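PDB 6TK9: purine nucleoside phosphorylase from Thermus thermophilus, which catalyses the phosphate-dependent cleavage of purine nucleosides, probably inosine and guanosine, to the free purine base and ribose 1-phosphate. Local coordinates for residues V10-S15 with G47-F52; I164-K169 with R265-E270. All coordinates share one frame; numbering follows the deposited sequence.

How the interactions relate
Both contacts join outer elements that rest on the mixed beta-sheet of one alpha/beta chain of the phosphorylase superfamily, but at separate places: their centres lie about 31 Å apart and their nearest atoms about 18 Å. Both segments of interaction 1 precede both of interaction 2 in the sequence. Interaction 1 lays the N-terminal helix 4-14 against the loop between strands 39-45 and 63-66. Interaction 2 pairs helix 161-173 with the C-terminal helix 257-270, which rest on strands 124-133 and 106-115 respectively. Thus the first and last helices of the chain are each held by a different contact, linked through the sheet. Interaction 2 also has a neighbouring subunit beside it, whereas no other chain touches the segments of interaction 1.

Interaction 1: V10-S15 with G47-F52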
# COMPACT_ATOMS: atom_id res chain seq x y z
N VAL A 10 -31.33 27.90 20.85
CA VAL A 10 -30.54 28.77 21.76
C VAL A 10 -31.53 29.44 22.74
O VAL A 10 -31.36 29.25 23.97
CB VAL A 10 -29.71 29.80 20.98
CG1 VAL A 10 -29.14 30.90 21.87
CG2 VAL A 10 -28.59 29.12 20.21
N ALA A 11 -32.54 30.13 22.20
CA ALA A 11 -33.60 30.86 22.95
C ALA A 11 -34.27 29.94 23.99
O ALA A 11 -34.49 30.41 25.12
CB ALA A 11 -34.62 31.43 21.99
N TYR A 12 -34.59 28.70 23.65
CA TYR A 12 -35.27 27.78 24.61
C TYR A 12 -34.34 27.53 25.80
O TYR A 12 -34.87 27.48 26.94
CB TYR A 12 -35.73 26.48 23.95
CG TYR A 12 -36.41 25.55 24.92
CD1 TYR A 12 -37.75 25.69 25.23
CD2 TYR A 12 -35.69 24.55 25.57
CE1 TYR A 12 -38.37 24.84 26.15
CE2 TYR A 12 -36.30 23.71 26.49
CZ TYR A 12 -37.64 23.86 26.79
OH TYR A 12 -38.22 23.02 27.70
N VAL A 13 -33.02 27.43 25.58
CA VAL A 13 -32.02 27.18 26.67
C VAL A 13 -31.90 28.46 27.51
O VAL A 13 -31.94 28.36 28.76
CB VAL A 13 -30.66 26.69 26.13
CG1 VAL A 13 -29.62 26.59 27.24
CG2 VAL A 13 -30.77 25.34 25.44
N ARG A 14 -31.82 29.62 26.87
CA ARG A 14 -31.82 30.95 27.53
C ARG A 14 -33.15 31.18 28.28
O ARG A 14 -33.17 32.02 29.18
CB ARG A 14 -31.51 32.05 26.52
CG ARG A 14 -30.04 32.12 26.11
CD ARG A 14 -29.79 33.16 25.01
NE ARG A 14 -28.40 33.29 24.56
CZ ARG A 14 -27.99 33.91 23.43
NH1 ARG A 14 -28.85 34.45 22.59
NH2 ARG A 14 -26.70 33.97 23.15
N SER A 15 -34.22 30.45 27.96
CA SER A 15 -35.51 30.51 28.71
C SER A 15 -35.32 29.81 30.06
O SER A 15 -36.16 30.03 30.92
CB SER A 15 -36.69 29.91 27.95
OG SER A 15 -36.92 28.54 28.32
N GLY A 47 -35.04 15.85 24.10
CA GLY A 47 -36.43 15.78 23.63
C GLY A 47 -37.21 17.07 23.81
O GLY A 47 -38.16 17.28 23.05
N GLU A 48 -36.84 17.89 24.78
CA GLU A 48 -37.53 19.16 25.14
C GLU A 48 -36.97 20.34 24.35
O GLU A 48 -37.62 21.39 24.38
CB GLU A 48 -37.37 19.47 26.64
CG GLU A 48 -38.16 18.56 27.57
CD GLU A 48 -37.93 18.79 29.06
OE1 GLU A 48 -37.40 19.90 29.43
OE2 GLU A 48 -38.25 17.86 29.85
N ILE A 49 -35.78 20.21 23.74
CA ILE A 49 -35.13 21.34 23.01
C ILE A 49 -35.60 21.31 21.56
O ILE A 49 -35.48 20.30 20.88
CB ILE A 49 -33.59 21.32 23.08
CG1 ILE A 49 -33.06 21.20 24.51
CG2 ILE A 49 -32.99 22.54 22.38
CD1 ILE A 49 -31.57 20.97 24.58
N PRO A 50 -36.15 22.42 21.04
CA PRO A 50 -36.56 22.49 19.65
C PRO A 50 -35.49 21.99 18.67
O PRO A 50 -34.41 22.46 18.73
CB PRO A 50 -36.82 23.99 19.43
CG PRO A 50 -37.20 24.52 20.79
CD PRO A 50 -36.43 23.66 21.78
N HIS A 51 -35.86 21.05 17.79
CA HIS A 51 -35.07 20.56 16.63
C HIS A 51 -33.90 19.69 17.09
O HIS A 51 -33.01 19.43 16.27
CB HIS A 51 -34.57 21.74 15.78
CG HIS A 51 -35.61 22.75 15.47
ND1 HIS A 51 -36.76 22.44 14.77
CD2 HIS A 51 -35.69 24.07 15.76
CE1 HIS A 51 -37.50 23.52 14.65
NE2 HIS A 51 -36.87 24.54 15.25
N PHE A 52 -33.88 19.26 18.36
CA PHE A 52 -32.78 18.44 18.92
C PHE A 52 -33.11 16.97 18.64
O PHE A 52 -34.22 16.51 18.91
CB PHE A 52 -32.56 18.69 20.41
CG PHE A 52 -31.28 19.41 20.79
CD1 PHE A 52 -31.11 20.76 20.53
CD2 PHE A 52 -30.27 18.74 21.45
CE1 PHE A 52 -29.95 21.42 20.90
CE2 PHE A 52 -29.12 19.40 21.85
CZ PHE A 52 -28.96 20.74 21.58
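Tyr12 of helix 4-14 lies against the backbone of Glu48 and the ring of Pro50 in the loop 47-52. The close packing has two parts. At the base of the side chain Tyr12 CB is 3.6 Å from Pro50 CD, which also touches CG, and the proline crosses the tyrosine at about a right angle. Farther along, the carbonyl of Glu48 comes over one face of the ring, Glu48 O lying 3.4 Å from Tyr12 CE2 and displaced toward the rim. CG of Tyr12 is anti to the backbone N (chi1 180°), which sends the ring out across the loop. Ile49 touches it more loosely, its CG1 4.4 Å from Tyr12 CD2. The outer end is looser too. Glu48 is exposed, and its carboxylate stands steeply to the ring, at 84°, with OE1 3.7 Å from Tyr12 OH. The loop reverses through Pro50 and His51 in a type II beta turn from Ile49 to Phe52, closed by Phe52 N to Ile49 O (3.2 Å). A hydrogen bond from His51 to Glu8 also ties the turn to helix 4-14. Tyr12, Val13 and Ile49 all touch Ile44 of strand 39-45, while Phe52 packs on helix 94-102.

Interaction 2: I164-K169 with R265-E270; sequences IELARK and RGILAE
Leu166 and Ile267 meet where two helical segments, 164-169 and 265-270, pass with their axes 9.7 Å apart and their N-to-C directions at 125°, more nearly antiparallel than parallel. The backbones are nearest at Ala167 and Ile267, whose CA atoms are 6.4 Å apart; Ala167 CA comes 4.5 Å from Ile267 CG1. Leu166 carries most of the side-chain contact. A chi1 near trans (-175°) carries its branch point out toward helix 257-270, and the two methyls divide the work: Leu166 CD1 presses on Glu270 CB at 3.5 Å, while CD2 reaches Ile267 CG2 at 4.0 Å. Strands 124-133 and 106-115 lie behind the pair in the alpha/beta fold of the phosphorylase superfamily: Ala167 leans on Leu127 of the first, Ile267 on Leu108 of the second, and Tyr263, also of helix 257-270, hydrogen-bonds through its OH to the carbonyl O of Ala167. With an alanine at Leu166, both methyls would be lost, and Ile267 CG2 and the aliphatic part of Glu270 would probably face a gap between the helices. On the exposed side the Glu270 side chain bends at chi2 (-77°), and its OE2 lies 4.6 Å from Lys169 NZ, opposite charges too distant for a salt bridge. Lys169 also packs on Asp175 of a neighbouring subunit, and Arg168 on His177 of that same subunit.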
# COMPACT_ATOMS: atom_id res chain seq x y z
N ILE A 164 -3.49 20.13 21.27
CA ILE A 164 -2.74 18.85 21.15
C ILE A 164 -1.52 18.93 22.06
O ILE A 164 -1.22 17.93 22.77
CB ILE A 164 -2.40 18.54 19.67
CG1 ILE A 164 -3.59 17.86 18.97
CG2 ILE A 164 -1.13 17.70 19.53
CD1 ILE A 164 -3.64 18.08 17.48
N GLU A 165 -0.82 20.06 22.04
CA GLU A 165 0.38 20.26 22.89
C GLU A 165 -0.08 20.20 24.34
O GLU A 165 0.61 19.51 25.15
CB GLU A 165 1.11 21.56 22.54
CG GLU A 165 1.75 21.56 21.15
CD GLU A 165 3.18 21.04 21.02
OE1 GLU A 165 3.48 19.91 21.51
OE2 GLU A 165 4.01 21.76 20.40
N LEU A 166 -1.21 20.83 24.65
CA LEU A 166 -1.78 20.87 26.03
C LEU A 166 -2.09 19.45 26.49
O LEU A 166 -1.75 19.10 27.64
CB LEU A 166 -3.04 21.74 26.06
CG LEU A 166 -3.62 21.94 27.46
CD1 LEU A 166 -2.79 22.95 28.24
CD2 LEU A 166 -5.07 22.36 27.40
N ALA A 167 -2.73 18.67 25.63
CA ALA A 167 -3.14 17.28 25.89
C ALA A 167 -1.88 16.47 26.21
O ALA A 167 -1.97 15.60 27.09
CB ALA A 167 -3.91 16.71 24.72
N ARG A 168 -0.76 16.77 25.54
CA ARG A 168 0.53 16.06 25.77
C ARG A 168 1.13 16.47 27.12
O ARG A 168 1.54 15.56 27.88
CB ARG A 168 1.52 16.35 24.63
CG ARG A 168 1.23 15.53 23.38
CD ARG A 168 1.79 16.21 22.16
NE ARG A 168 1.64 15.34 21.01
CZ ARG A 168 1.95 15.67 19.76
NH1 ARG A 168 2.43 16.88 19.51
NH2 ARG A 168 1.77 14.81 18.78
N LYS A 169 1.15 17.77 27.42
CA LYS A 169 1.67 18.33 28.69
C LYS A 169 0.91 17.69 29.87
O LYS A 169 1.56 17.19 30.83
CB LYS A 169 1.56 19.86 28.66
CG LYS A 169 2.43 20.59 29.67
CD LYS A 169 2.74 22.01 29.28
CE LYS A 169 3.38 22.80 30.39
NZ LYS A 169 2.50 22.86 31.58
N ARG A 265 -10.39 16.57 33.26
CA ARG A 265 -10.29 17.62 34.32
C ARG A 265 -8.94 18.33 34.19
O ARG A 265 -8.94 19.58 34.17
CB ARG A 265 -10.46 17.02 35.72
CG ARG A 265 -11.90 16.68 36.11
CD ARG A 265 -11.89 15.86 37.38
NE ARG A 265 -13.24 15.57 37.85
CZ ARG A 265 -14.05 16.45 38.43
NH1 ARG A 265 -13.66 17.70 38.62
NH2 ARG A 265 -15.25 16.07 38.83
N GLY A 266 -7.84 17.57 34.10
CA GLY A 266 -6.48 18.09 33.89
C GLY A 266 -6.44 19.12 32.78
O GLY A 266 -5.92 20.23 33.00
N ILE A 267 -7.00 18.77 31.62
CA ILE A 267 -7.07 19.64 30.41
C ILE A 267 -7.95 20.86 30.72
O ILE A 267 -7.47 21.99 30.54
CB ILE A 267 -7.59 18.82 29.21
CG1 ILE A 267 -6.55 17.80 28.76
CG2 ILE A 267 -8.04 19.73 28.08
CD1 ILE A 267 -7.12 16.57 28.09
N LEU A 268 -9.20 20.64 31.14
CA LEU A 268 -10.16 21.72 31.54
C LEU A 268 -9.47 22.78 32.40
O LEU A 268 -9.79 23.97 32.22
CB LEU A 268 -11.34 21.13 32.32
CG LEU A 268 -12.71 21.24 31.65
CD1 LEU A 268 -12.71 20.57 30.29
CD2 LEU A 268 -13.77 20.61 32.53
N ALA A 269 -8.59 22.38 33.32
CA ALA A 269 -8.02 23.29 34.34
C ALA A 269 -7.09 24.30 33.66
O ALA A 269 -6.94 25.40 34.20
CB ALA A 269 -7.30 22.51 35.40
N GLU A 270 -6.53 23.96 32.49
CA GLU A 270 -5.51 24.79 31.80
C GLU A 270 -6.15 25.68 30.73
O GLU A 270 -5.43 26.53 30.20
CB GLU A 270 -4.44 23.90 31.17
CG GLU A 270 -3.90 22.81 32.09
CD GLU A 270 -2.91 23.24 33.17
OE1 GLU A 270 -3.27 24.07 34.03
OE2 GLU A 270 -1.77 22.72 33.15